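Local coordinates for protein TRAP-T family transporter, DctP (Periplasmic binding) subunit (Sulfitobacter sp. NAS-14.1, PDB 4PF8) that binds beta-D-galacturonate and probably delivers it, as the periplasmic solute-binding subunit, to the membrane part of a TRAP transporter, at residues K60-H63 and A64-G68; G85-L89 and G90-Q94; A191-Y194 and Q195-T199; K278-D282 and G283-V287. All coordinates share one frame; numbering follows the deposited sequence.

In the fold
The four contacts are local turns and helix ends, and they illustrate how chemistry follows place in a two-lobed solute-binding fold. Contact 2 is wholly buried beside the sugar acid, its centre about 7 Å from that of the chain, and relies on a serine cap and apolar packing. Contact 1 reaches the same five-stranded sheet, but from its outermost strand 59-62, at the surface, where a water helps to close the turn. Contacts 3 and 4 are partly buried: each sets some aliphatic side chains inward and leaves its charged groups at the surface. Contact 3 stays within helix 193-198, whereas contact 4 turns helix 248-282 into edge strand 286-289 of the four-stranded sheet.

Contact 1. Residues K60-H63 and A64-G68; sequences KVFH and AGVLG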
loop_
_atom_site.group_PDB
_atom_site.type_symbol
_atom_site.label_atom_id
_atom_site.label_comp_id
_atom_site.label_asym_id
_atom_site.label_seq_id
_atom_site.Cartn_x
_atom_site.Cartn_y
_atom_site.Cartn_z
ATOM N N LYS A 60 14.666 -12.323 10.541
ATOM C CA LYS A 60 13.376 -12.975 10.496
ATOM C C LYS A 60 12.343 -11.951 10.132
ATOM O O LYS A 60 12.376 -10.820 10.626
ATOM C CB LYS A 60 13.030 -13.579 11.862
ATOM C CG LYS A 60 11.663 -14.256 11.877
ATOM C CD LYS A 60 11.375 -14.939 13.207
ATOM C CE LYS A 60 9.966 -15.508 13.222
ATOM N NZ LYS A 60 9.487 -15.779 14.616
ATOM N N VAL A 61 11.426 -12.366 9.257
ATOM C CA VAL A 61 10.246 -11.594 8.918
ATOM C C VAL A 61 9.100 -11.983 9.846
ATOM O O VAL A 61 8.806 -13.160 10.044
ATOM C CB VAL A 61 9.817 -11.850 7.463
ATOM C CG1 VAL A 61 8.620 -10.975 7.092
ATOM C CG2 VAL A 61 10.992 -11.590 6.519
ATOM N N PHE A 62 8.490 -10.975 10.449
ATOM C CA PHE A 62 7.380 -11.171 11.370
ATOM C C PHE A 62 6.114 -10.760 10.670
ATOM O O PHE A 62 5.904 -9.577 10.375
ATOM C CB PHE A 62 7.598 -10.346 12.639
ATOM C CG PHE A 62 8.737 -10.855 13.481
ATOM C CD1 PHE A 62 10.047 -10.484 13.203
ATOM C CD2 PHE A 62 8.504 -11.734 14.502
ATOM C CE1 PHE A 62 11.087 -10.959 13.940
ATOM C CE2 PHE A 62 9.547 -12.222 15.261
ATOM C CZ PHE A 62 10.846 -11.833 14.981
ATOM N N HIS A 63 5.284 -11.756 10.377
ATOM C CA HIS A 63 4.090 -11.562 9.563
ATOM C C HIS A 63 2.885 -11.114 10.387
ATOM O O HIS A 63 2.928 -11.065 11.621
ATOM C CB HIS A 63 3.763 -12.882 8.843
ATOM C CG HIS A 63 4.881 -13.388 8.008
ATOM N ND1 HIS A 63 5.362 -12.685 6.928
ATOM C CD2 HIS A 63 5.634 -14.509 8.086
ATOM C CE1 HIS A 63 6.371 -13.341 6.378
ATOM N NE2 HIS A 63 6.556 -14.450 7.065
ATOM N N ALA A 64 1.827 -10.746 9.679
ATOM C CA ALA A 64 0.517 -10.500 10.273
ATOM C C ALA A 64 0.503 -9.312 11.224
ATOM O O ALA A 64 -0.362 -9.225 12.108
ATOM C CB ALA A 64 0.004 -11.760 10.972
ATOM N N GLY A 65 1.432 -8.378 11.034
ATOM C CA GLY A 65 1.436 -7.137 11.794
ATOM C C GLY A 65 1.703 -7.335 13.278
ATOM O O GLY A 65 1.360 -6.468 14.089
ATOM N N VAL A 66 2.314 -8.459 13.653
ATOM C CA VAL A 66 2.482 -8.793 15.067
ATOM C C VAL A 66 3.403 -7.790 15.784
ATOM O O VAL A 66 3.323 -7.635 17.020
ATOM C CB VAL A 66 2.973 -10.255 15.235
ATOM C CG1 VAL A 66 4.408 -10.426 14.755
ATOM C CG2 VAL A 66 2.806 -10.728 16.682
ATOM N N LEU A 67 4.266 -7.100 15.035
ATOM C CA LEU A 67 5.178 -6.132 15.634
ATOM C C LEU A 67 4.660 -4.695 15.589
ATOM O O LEU A 67 5.349 -3.776 16.026
ATOM C CB LEU A 67 6.561 -6.194 14.981
ATOM C CG LEU A 67 7.280 -7.530 15.090
ATOM C CD1 LEU A 67 8.667 -7.342 14.500
ATOM C CD2 LEU A 67 7.342 -8.019 16.533
ATOM N N GLY A 68 3.432 -4.508 15.118
ATOM C CA GLY A 68 2.774 -3.216 15.223
ATOM C C GLY A 68 1.853 -2.882 14.065
ATOM O O GLY A 68 1.937 -3.483 13.007
HETATM O O HOH W 1 4.804 -7.541 12.018
#
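Phe62 and His63 meet Val66 and Leu67 where edge strand 59-62 runs out into two beta turns, a type I' turn from His63 to Val66 and a type I turn from Gly65 to Gly68. The apolar part is carried by Phe62. Leu67 CD1 rests 3.7 Å from Phe62 CG, its branch running obliquely to the ring, and Val66 CG1 comes within 3.8 Å of Phe62 CB. Phe62 carries its ring anti to its own carbonyl carbon (chi1 -69°), which leaves CB to meet both aliphatic chains and the inner ring atoms to meet Leu67, while Lys60 CG lies over one face toward the rim. The polar part is mostly backbone. Val66 N gives a weak bond of 3.4 Å to His63 O, and the second turn is closed by Gly68 N to Gly65 O at 3.0 Å. The imidazole of His63 leads off elsewhere, hydrogen-bonded to Glu43 and Asn30, tying the end of the strand to helix 37-52 and the neighbouring loop. Water joins the strand end to the second turn: one molecule donates to Phe62 O at 2.8 Å and accepts from Leu67 N at 3.1 Å.

Contact 2. Residues G85-L89 and G90-Q94; sequences GVFSL and GPMGQ. With GTR (beta-D-galactopyranuronic acid), chain D.
An N-cap beside the bound galacturonate joins strand 84-88 to the short, weakly bonded helix 89-92, and Ser88 with Gly90 forms it. Ser88 OG accepts from Gly90 N at 3.1 Å, with an N-H...O angle of 159°. The hydroxyl can do this because it stands anti to the serine's own nitrogen (chi1 174°), folded back beside the carbonyl carbon and the first turn of the helix. Its methylene faces the ligand: Ser88 CB lies 3.4 Å from O4 of the sugar acid, while Gln70, which also bonds the ligand, accepts from the backbone Ser88 N. Pro91 packs against the same serine, with Pro91 CD 3.3 Å from Ser88 O. Replacing Ser88 by alanine would probably leave Gly90 N without its capping acceptor and let the start of the helix shift beside the sugar. Farther along, Met92 N makes a weak bond of 3.2 Å to Leu89 O, and Met92 CB sits against that same oxygen. The selenomethionine chain then bends at its second and third torsions, curling back toward the strand and bringing its terminal methyl to Phe87, whose ring also meets Trp29. There, Met92 CE touches the ring obliquely, 3.7 Å from Phe87 CD2.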
loop_
_atom_site.group_PDB
_atom_site.type_symbol
_atom_site.label_atom_id
_atom_site.label_comp_id
_atom_site.label_asym_id
_atom_site.label_seq_id
_atom_site.Cartn_x
_atom_site.Cartn_y
_atom_site.Cartn_z
ATOM N N GLY A 85 11.314 -3.637 6.386
ATOM C CA GLY A 85 9.887 -3.847 6.271
ATOM C C GLY A 85 9.416 -3.608 4.868
ATOM O O GLY A 85 10.153 -3.075 4.057
ATOM N N VAL A 86 8.208 -4.041 4.573
ATOM C CA VAL A 86 7.513 -3.558 3.390
ATOM C C VAL A 86 6.327 -2.756 3.885
ATOM O O VAL A 86 5.477 -3.280 4.617
ATOM C CB VAL A 86 7.045 -4.675 2.470
ATOM C CG1 VAL A 86 6.138 -4.127 1.377
ATOM C CG2 VAL A 86 8.246 -5.389 1.850
ATOM N N PHE A 87 6.312 -1.500 3.490
ATOM C CA PHE A 87 5.286 -0.555 3.909
ATOM C C PHE A 87 4.535 -0.002 2.706
ATOM O O PHE A 87 5.147 0.416 1.719
ATOM C CB PHE A 87 5.894 0.656 4.629
ATOM C CG PHE A 87 6.690 0.335 5.847
ATOM C CD1 PHE A 87 6.155 -0.360 6.904
ATOM C CD2 PHE A 87 7.972 0.835 5.987
ATOM C CE1 PHE A 87 6.891 -0.633 8.027
ATOM C CE2 PHE A 87 8.716 0.583 7.145
ATOM C CZ PHE A 87 8.167 -0.176 8.148
ATOM N N SER A 88 3.226 0.074 2.829
ATOM C CA SER A 88 2.457 0.843 1.868
ATOM C C SER A 88 2.886 2.290 2.008
ATOM O O SER A 88 3.055 2.790 3.135
ATOM C CB SER A 88 0.982 0.716 2.195
ATOM O OG SER A 88 0.162 1.551 1.381
ATOM N N LEU A 89 3.004 2.992 0.885
ATOM C CA LEU A 89 3.249 4.418 0.961
ATOM C C LEU A 89 2.024 5.202 1.473
ATOM O O LEU A 89 2.135 6.382 1.810
ATOM C CB LEU A 89 3.723 4.927 -0.384
ATOM C CG LEU A 89 5.221 4.801 -0.596
ATOM C CD1 LEU A 89 5.701 3.386 -0.512
ATOM C CD2 LEU A 89 5.632 5.422 -1.943
ATOM N N GLY A 90 0.869 4.554 1.578
ATOM C CA GLY A 90 -0.331 5.231 2.031
ATOM C C GLY A 90 -0.151 5.862 3.408
ATOM O O GLY A 90 -0.280 7.064 3.591
ATOM N N PRO A 91 0.165 5.042 4.418
ATOM C CA PRO A 91 0.351 5.573 5.774
ATOM C C PRO A 91 1.672 6.323 5.963
ATOM O O PRO A 91 1.885 6.979 6.985
ATOM C CB PRO A 91 0.326 4.315 6.656
ATOM C CG PRO A 91 -0.279 3.224 5.795
ATOM C CD PRO A 91 0.110 3.570 4.387
HETATM N N MSE A 92 2.554 6.209 4.990
HETATM C CA MSE A 92 3.854 6.868 5.034
HETATM C C MSE A 92 3.729 8.384 4.853
HETATM O O MSE A 92 4.652 9.122 5.166
HETATM C CB MSE A 92 4.744 6.283 3.949
HETATM C CG MSE A 92 6.132 6.827 3.911
HETATM SE SE MSE A 92 7.155 6.070 5.325
HETATM C CE MSE A 92 7.452 4.266 4.667
ATOM N N GLY A 93 2.591 8.859 4.365
ATOM C CA GLY A 93 2.390 10.292 4.198
ATOM C C GLY A 93 2.582 11.149 5.454
ATOM O O GLY A 93 2.929 12.325 5.368
ATOM N N GLN A 94 2.364 10.590 6.639
ATOM C CA GLN A 94 2.576 11.373 7.860
ATOM C C GLN A 94 4.064 11.601 8.188
ATOM O O GLN A 94 4.474 12.714 8.515
ATOM C CB GLN A 94 1.852 10.725 9.045
ATOM C CG GLN A 94 1.833 11.589 10.292
ATOM C CD GLN A 94 0.730 11.199 11.264
ATOM O OE1 GLN A 94 -0.230 10.518 10.895
ATOM N NE2 GLN A 94 0.858 11.643 12.514
HETATM C C1 GTR D . -2.933 -3.231 1.742
HETATM C C2 GTR D . -1.493 -2.889 1.932
HETATM C C3 GTR D . -1.208 -2.930 3.422
HETATM C C4 GTR D . -2.079 -1.935 4.178
HETATM C C5 GTR D . -3.521 -2.302 3.846
HETATM C C6 GTR D . -4.484 -1.303 4.478
HETATM O O1 GTR D . -3.291 -3.147 0.327
HETATM O O2 GTR D . -0.705 -3.906 1.255
HETATM O O3 GTR D . 0.162 -2.502 3.590
HETATM O O4 GTR D . -1.776 -0.618 3.686
HETATM O O5 GTR D . -3.747 -2.324 2.421
HETATM O O6A GTR D . -5.540 -1.083 3.828
HETATM O O6B GTR D . -4.247 -0.883 5.634
#

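Contact 3. Residues A191-Y194 and Q195-T199; sequences AEVY and QSIKT
Val193 and Ile197, i to i+4 neighbours of an alpha helix, form the close-packed side of helix 193-198, pointing the same way, with Val193 CG1 3.6 Å from Ile197 CD1. Their backbones are bonded as well: Ile197 N donates to Val193 O at 2.9 Å, nearly along the C=O axis. Both side chains are buried, and Val193 lies against His217, Ile197 against Val220, so this face seats the helix on helix 217-220. Tyr194 holds the boundary. Its ring, placed anti to the tyrosine nitrogen (chi1 173°), has Lys198 CB over one face, and Lys198 CD comes to 3.9 Å from Tyr194 CE2; Lys198 N also bonds Tyr194 O at 2.8 Å. The Gln195 amide stands steeply to the ring, the planes 79° apart. An alanine at Tyr194 would probably deprive the Lys198 methylenes of their aromatic support and open a gap beside His217 and Val220. The solvent side is looser. The bond from Ser196 N to Glu192 O is weak at 3.3 Å, and water bridges Glu192 O to Ser196 OG; a second water links Ala191 O to Gln195 N. At the far end, by contrast, Thr199 N and Thr199 OG1 both bond Gln195 O, from opposite faces of its plane. Direct bonds and aliphatic contact thus secure the inner face, while water makes up part of the bonding at the exposed start of the helix.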
loop_
_atom_site.group_PDB
_atom_site.type_symbol
_atom_site.label_atom_id
_atom_site.label_comp_id
_atom_site.label_asym_id
_atom_site.label_seq_id
_atom_site.Cartn_x
_atom_site.Cartn_y
_atom_site.Cartn_z
ATOM N N ALA A 191 -5.691 -4.494 10.790
ATOM C CA ALA A 191 -6.005 -5.714 11.507
ATOM C C ALA A 191 -7.383 -5.668 12.166
ATOM O O ALA A 191 -7.934 -6.723 12.476
ATOM C CB ALA A 191 -4.925 -5.985 12.568
ATOM N N GLU A 192 -7.956 -4.475 12.360
ATOM C CA GLU A 192 -9.241 -4.339 13.043
ATOM C C GLU A 192 -10.421 -4.332 12.075
ATOM O O GLU A 192 -11.587 -4.390 12.480
ATOM C CB GLU A 192 -9.224 -3.066 13.897
ATOM C CG GLU A 192 -7.988 -2.979 14.810
ATOM C CD GLU A 192 -7.778 -4.203 15.683
ATOM O OE1 GLU A 192 -6.696 -4.826 15.609
ATOM O OE2 GLU A 192 -8.683 -4.564 16.460
ATOM N N VAL A 193 -10.134 -4.289 10.786
ATOM C CA VAL A 193 -11.201 -4.102 9.806
ATOM C C VAL A 193 -12.180 -5.291 9.769
ATOM O O VAL A 193 -13.392 -5.099 9.692
ATOM C CB VAL A 193 -10.615 -3.852 8.414
ATOM C CG1 VAL A 193 -11.717 -3.767 7.362
ATOM C CG2 VAL A 193 -9.759 -2.558 8.416
ATOM N N TYR A 194 -11.672 -6.520 9.793
ATOM C CA TYR A 194 -12.552 -7.675 9.656
ATOM C C TYR A 194 -13.660 -7.664 10.700
ATOM O O TYR A 194 -14.842 -7.837 10.375
ATOM C CB TYR A 194 -11.755 -8.978 9.752
ATOM C CG TYR A 194 -12.620 -10.206 9.776
ATOM C CD1 TYR A 194 -13.136 -10.737 8.614
ATOM C CD2 TYR A 194 -12.938 -10.823 10.981
ATOM C CE1 TYR A 194 -13.935 -11.866 8.629
ATOM C CE2 TYR A 194 -13.723 -11.948 11.012
ATOM C CZ TYR A 194 -14.225 -12.463 9.836
ATOM O OH TYR A 194 -15.016 -13.596 9.871
ATOM N N GLN A 195 -13.297 -7.466 11.958
ATOM C CA GLN A 195 -14.295 -7.468 13.007
ATOM C C GLN A 195 -15.288 -6.327 12.864
ATOM O O GLN A 195 -16.472 -6.498 13.158
ATOM C CB GLN A 195 -13.648 -7.419 14.397
ATOM C CG GLN A 195 -13.077 -8.744 14.850
ATOM C CD GLN A 195 -14.134 -9.802 15.039
ATOM O OE1 GLN A 195 -15.278 -9.501 15.388
ATOM N NE2 GLN A 195 -13.760 -11.054 14.802
ATOM N N SER A 196 -14.813 -5.171 12.428
ATOM C CA SER A 196 -15.681 -4.026 12.261
ATOM C C SER A 196 -16.668 -4.217 11.132
ATOM O O SER A 196 -17.818 -3.791 11.258
ATOM C CB SER A 196 -14.872 -2.745 12.086
ATOM O OG SER A 196 -14.431 -2.286 13.365
ATOM N N ILE A 197 -16.246 -4.852 10.053
ATOM C CA ILE A 197 -17.208 -5.179 8.985
ATOM C C ILE A 197 -18.140 -6.318 9.443
ATOM O O ILE A 197 -19.364 -6.264 9.259
ATOM C CB ILE A 197 -16.536 -5.567 7.667
ATOM C CG1 ILE A 197 -15.667 -4.411 7.153
ATOM C CG2 ILE A 197 -17.594 -5.951 6.638
ATOM C CD1 ILE A 197 -14.897 -4.718 5.871
ATOM N N LYS A 198 -17.580 -7.356 10.053
ATOM C CA LYS A 198 -18.387 -8.496 10.495
ATOM C C LYS A 198 -19.510 -8.080 11.435
ATOM O O LYS A 198 -20.637 -8.577 11.329
ATOM C CB LYS A 198 -17.500 -9.510 11.215
ATOM C CG LYS A 198 -18.214 -10.797 11.625
ATOM C CD LYS A 198 -17.341 -11.689 12.485
ATOM C CE LYS A 198 -18.179 -12.678 13.316
ATOM N NZ LYS A 198 -18.706 -12.073 14.588
ATOM N N THR A 199 -19.211 -7.182 12.377
ATOM C CA THR A 199 -20.181 -6.833 13.404
ATOM C C THR A 199 -21.047 -5.661 12.969
ATOM O O THR A 199 -21.890 -5.185 13.747
ATOM C CB THR A 199 -19.498 -6.517 14.762
ATOM O OG1 THR A 199 -18.671 -5.349 14.623
ATOM C CG2 THR A 199 -18.643 -7.694 15.207
HETATM O O HOH W 2 -10.464 -7.748 12.886
HETATM O O HOH W 3 -12.664 -3.823 15.057
#

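Contact 4. Residues K278-D282 and G283-V287; sequences KIIMD and GGVEV
Ile280 meets Val285 and Val287 across a Schellman motif, which ends the long helix 248-282 and turns the chain into edge strand 286-289. Followed from its start, the last helical turn opens with Lys278, whose NZ makes a salt bridge of 3.0 Å with Asp282 OD2 on the syn side of the carboxylate, an i to i+4 pair on the exposed side of the helix. Ile279 contributes its carbonyl, to which Gly283 N gives a weak bond, while its side chain turns to Glu213 and Phe218. Ile280 does most of the work. Its carbonyl oxygen takes the defining bond from Val285 N at 3.3 Å, the donor tilted 24° from the carbonyl plane, and a weak one from Gly283 N. Its CG2 branch, anti to the isoleucine nitrogen and beside the carbonyl carbon, lies obliquely against the valine just past the turn, 3.5 Å from Val285 CB, and reaches Val287 CG2 as well. Tyr212 of helix 209-214 lies against both Ile280 and Val285. Met281, a selenomethionine, brings its CG to 4.1 Å from Val287 CG2. Its carbonyl oxygen receives the second Schellman bond, from Gly284 N at 3.2 Å; this donor stands well above the carbonyl plane, 65° out of it, and the positive phi of Gly284 turns the chain there. Asp282 closes the helix, its carboxylate already paired with Lys278. Across the turn one water donates both to Met281 O, at 2.8 Å, and to Val285 O, at 2.7 Å.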
loop_
_atom_site.group_PDB
_atom_site.type_symbol
_atom_site.label_atom_id
_atom_site.label_comp_id
_atom_site.label_asym_id
_atom_site.label_seq_id
_atom_site.Cartn_x
_atom_site.Cartn_y
_atom_site.Cartn_z
ATOM N N LYS A 278 -10.484 -15.161 -8.430
ATOM C CA LYS A 278 -11.195 -16.427 -8.590
ATOM C C LYS A 278 -11.843 -16.895 -7.274
ATOM O O LYS A 278 -12.992 -17.345 -7.253
ATOM C CB LYS A 278 -10.255 -17.502 -9.148
ATOM C CG LYS A 278 -10.988 -18.758 -9.579
ATOM C CD LYS A 278 -10.048 -19.765 -10.174
ATOM C CE LYS A 278 -10.817 -20.933 -10.762
ATOM N NZ LYS A 278 -11.606 -21.672 -9.727
ATOM N N ILE A 279 -11.103 -16.788 -6.177
ATOM C CA ILE A 279 -11.617 -17.164 -4.859
ATOM C C ILE A 279 -12.836 -16.310 -4.492
ATOM O O ILE A 279 -13.851 -16.820 -3.991
ATOM C CB ILE A 279 -10.506 -17.030 -3.804
ATOM C CG1 ILE A 279 -9.469 -18.129 -4.016
ATOM C CG2 ILE A 279 -11.066 -17.114 -2.381
ATOM C CD1 ILE A 279 -8.200 -17.899 -3.291
ATOM N N ILE A 280 -12.722 -15.012 -4.740
ATOM C CA ILE A 280 -13.772 -14.045 -4.444
ATOM C C ILE A 280 -15.022 -14.409 -5.216
ATOM O O ILE A 280 -16.129 -14.498 -4.650
ATOM C CB ILE A 280 -13.268 -12.620 -4.831
ATOM C CG1 ILE A 280 -12.250 -12.136 -3.776
ATOM C CG2 ILE A 280 -14.406 -11.637 -5.050
ATOM C CD1 ILE A 280 -11.367 -10.983 -4.303
HETATM N N MSE A 281 -14.867 -14.683 -6.503
HETATM C CA MSE A 281 -16.038 -14.969 -7.326
HETATM C C MSE A 281 -16.637 -16.319 -6.948
HETATM O O MSE A 281 -17.869 -16.468 -6.879
HETATM C CB MSE A 281 -15.678 -14.893 -8.803
HETATM C CG MSE A 281 -15.293 -13.469 -9.222
HETATM SE SE MSE A 281 -14.933 -13.296 -11.122
HETATM C CE MSE A 281 -13.337 -14.348 -11.214
ATOM N N ASP A 282 -15.783 -17.301 -6.674
ATOM C CA ASP A 282 -16.261 -18.635 -6.302
ATOM C C ASP A 282 -16.924 -18.613 -4.910
ATOM O O ASP A 282 -17.700 -19.507 -4.567
ATOM C CB ASP A 282 -15.111 -19.638 -6.266
ATOM C CG ASP A 282 -14.587 -20.018 -7.647
ATOM O OD1 ASP A 282 -15.207 -19.671 -8.672
ATOM O OD2 ASP A 282 -13.526 -20.680 -7.688
ATOM N N GLY A 283 -16.615 -17.596 -4.126
ATOM C CA GLY A 283 -17.157 -17.440 -2.788
ATOM C C GLY A 283 -18.463 -16.664 -2.734
ATOM O O GLY A 283 -18.954 -16.346 -1.652
ATOM N N GLY A 284 -19.009 -16.329 -3.895
ATOM C CA GLY A 284 -20.325 -15.716 -3.982
ATOM C C GLY A 284 -20.374 -14.199 -3.943
ATOM O O GLY A 284 -21.445 -13.604 -3.856
ATOM N N VAL A 285 -19.212 -13.557 -3.976
ATOM C CA VAL A 285 -19.184 -12.108 -4.006
ATOM C C VAL A 285 -19.797 -11.632 -5.309
ATOM O O VAL A 285 -19.560 -12.230 -6.361
ATOM C CB VAL A 285 -17.745 -11.585 -3.900
ATOM C CG1 VAL A 285 -17.665 -10.074 -4.167
ATOM C CG2 VAL A 285 -17.172 -11.901 -2.512
ATOM N N GLU A 286 -20.582 -10.563 -5.222
ATOM C CA GLU A 286 -21.098 -9.898 -6.398
ATOM C C GLU A 286 -20.090 -8.838 -6.809
ATOM O O GLU A 286 -19.941 -7.816 -6.122
ATOM C CB GLU A 286 -22.445 -9.240 -6.125
ATOM C CG GLU A 286 -22.923 -8.404 -7.298
ATOM C CD GLU A 286 -22.853 -9.139 -8.633
ATOM O OE1 GLU A 286 -22.658 -8.468 -9.683
ATOM O OE2 GLU A 286 -23.005 -10.386 -8.637
ATOM N N VAL A 287 -19.414 -9.091 -7.926
ATOM C CA VAL A 287 -18.417 -8.168 -8.452
ATOM C C VAL A 287 -19.034 -7.335 -9.560
ATOM O O VAL A 287 -19.694 -7.871 -10.461
ATOM C CB VAL A 287 -17.204 -8.911 -9.008
ATOM C CG1 VAL A 287 -16.165 -7.923 -9.516
ATOM C CG2 VAL A 287 -16.586 -9.801 -7.925
HETATM O O HOH W 4 -19.885 -14.684 -7.443
#